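PDB 6DFL: lipopolysaccharide core heptose(I) kinase WaaP from Pseudomonas aeruginosa, which phosphorylates the first heptose of the lipopolysaccharide inner core using ATP and magnesium, and also autophosphorylates on tyrosine. Local coordinates for residues 28-31 with 37-40. Sequence-based numbering, arbitrary orientation.
Sequences KVYR and RTLR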
# COMPACT_ATOMS: atom_id res chain seq x y z
N LYS A 28 -14.44 -21.40 12.75
CA LYS A 28 -14.49 -21.55 11.31
C LYS A 28 -13.10 -21.88 10.77
O LYS A 28 -12.20 -21.03 10.80
CB LYS A 28 -15.04 -20.28 10.64
CG LYS A 28 -15.18 -20.39 9.13
CD LYS A 28 -16.25 -19.45 8.59
CE LYS A 28 -15.93 -17.99 8.90
NZ LYS A 28 -17.00 -17.06 8.43
N VAL A 29 -12.92 -23.11 10.30
CA VAL A 29 -11.63 -23.62 9.84
C VAL A 29 -11.47 -23.34 8.35
O VAL A 29 -12.44 -23.41 7.59
CB VAL A 29 -11.51 -25.13 10.14
CG1 VAL A 29 -10.15 -25.67 9.71
CG2 VAL A 29 -11.75 -25.39 11.62
N TYR A 30 -10.24 -23.03 7.92
CA TYR A 30 -9.97 -22.70 6.52
C TYR A 30 -8.85 -23.55 5.93
O TYR A 30 -8.79 -24.76 6.17
CB TYR A 30 -9.57 -21.22 6.35
CG TYR A 30 -10.43 -20.19 7.03
CD1 TYR A 30 -11.48 -19.57 6.36
CD2 TYR A 30 -10.16 -19.78 8.33
CE1 TYR A 30 -12.26 -18.59 6.97
CE2 TYR A 30 -10.93 -18.81 8.95
CZ TYR A 30 -11.98 -18.21 8.27
OH TYR A 30 -12.74 -17.24 8.89
N ARG A 31 -7.94 -22.88 5.20
CA ARG A 31 -7.03 -23.51 4.24
C ARG A 31 -6.21 -24.65 4.86
O ARG A 31 -5.63 -24.51 5.93
CB ARG A 31 -6.07 -22.46 3.68
CG ARG A 31 -6.64 -21.06 3.57
CD ARG A 31 -5.74 -20.03 4.24
NE ARG A 31 -5.86 -18.72 3.60
CZ ARG A 31 -5.45 -17.56 4.15
NH1 ARG A 31 -5.60 -16.42 3.47
NH2 ARG A 31 -4.91 -17.53 5.36
N ARG A 37 -2.81 -24.98 8.27
CA ARG A 37 -4.16 -24.83 8.79
C ARG A 37 -4.37 -23.39 9.24
O ARG A 37 -3.47 -22.79 9.83
CB ARG A 37 -4.42 -25.78 9.97
CG ARG A 37 -5.89 -25.97 10.32
CD ARG A 37 -6.06 -27.17 11.24
NE ARG A 37 -6.01 -26.79 12.65
CZ ARG A 37 -6.90 -27.15 13.57
NH1 ARG A 37 -7.94 -27.94 13.25
NH2 ARG A 37 -6.75 -26.74 14.82
N THR A 38 -5.55 -22.84 8.94
CA THR A 38 -5.98 -21.54 9.43
C THR A 38 -7.39 -21.67 9.98
O THR A 38 -8.23 -22.34 9.37
CB THR A 38 -5.97 -20.48 8.33
OG1 THR A 38 -4.81 -20.66 7.50
CG2 THR A 38 -5.94 -19.09 8.95
N LEU A 39 -7.66 -21.04 11.12
CA LEU A 39 -9.02 -21.05 11.65
C LEU A 39 -9.23 -19.79 12.46
O LEU A 39 -8.30 -19.29 13.09
CB LEU A 39 -9.29 -22.28 12.53
CG LEU A 39 -8.54 -22.40 13.86
CD1 LEU A 39 -9.47 -22.21 15.04
CD2 LEU A 39 -7.83 -23.73 13.96
N ARG A 40 -10.45 -19.27 12.43
CA ARG A 40 -10.87 -18.17 13.29
C ARG A 40 -11.42 -18.73 14.60
O ARG A 40 -12.16 -19.72 14.60
CB ARG A 40 -11.92 -17.30 12.62
CG ARG A 40 -12.41 -16.16 13.48
CD ARG A 40 -13.36 -15.28 12.69
NE ARG A 40 -13.65 -14.02 13.36
CZ ARG A 40 -14.52 -13.88 14.35
NH1 ARG A 40 -15.19 -14.93 14.80
NH2 ARG A 40 -14.72 -12.69 14.90
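Tyr-30 and Thr-38 form the tight centre of this contact: the amide N of Tyr-30 donates to the carbonyl O of Thr-38 at 2.6 Å. The ring of Tyr-30 then runs back alongside the strand, edge towards it, because CG stands beside its own backbone N (chi1 -48°). CD2 lies 3.7 Å from Leu-39 CA; a flat ring can lie edge-on along a strand, and this one is long enough for OH to come within 3.8 Å of Arg-40 CB. A second backbone bond, Arg-40 N to Lys-28 O (3.0 Å), closes this end. Together they hold residues 28-31 roughly antiparallel to strand 37-41. That strand is an edge of the five-stranded antiparallel sheet of this kinase-like fold; strand 48-53 pairs with its other side, and residues 28-31 line the remaining edge, with a single beta bridge at Val-29 and Leu-39 and no regular strand. Towards Arg-31 the hydrogen bonding slackens, and the bond from Thr-38 N to Arg-31 O is weak at 3.4 Å. Buried Thr-38, whose beta-branching favours an extended strand, turns OG1 to the edge of the Arg-31 guanidinium, though the nearer atom is CD, 3.4 Å from OG1. Beside the Tyr-30 ring, extended Arg-40 carries its charge away to salt bridges with Glu-116 and Glu-42. Val-29 is solvent-facing, its side chain meeting that of Leu-39 only at CG2 to CB, 4.1 Å.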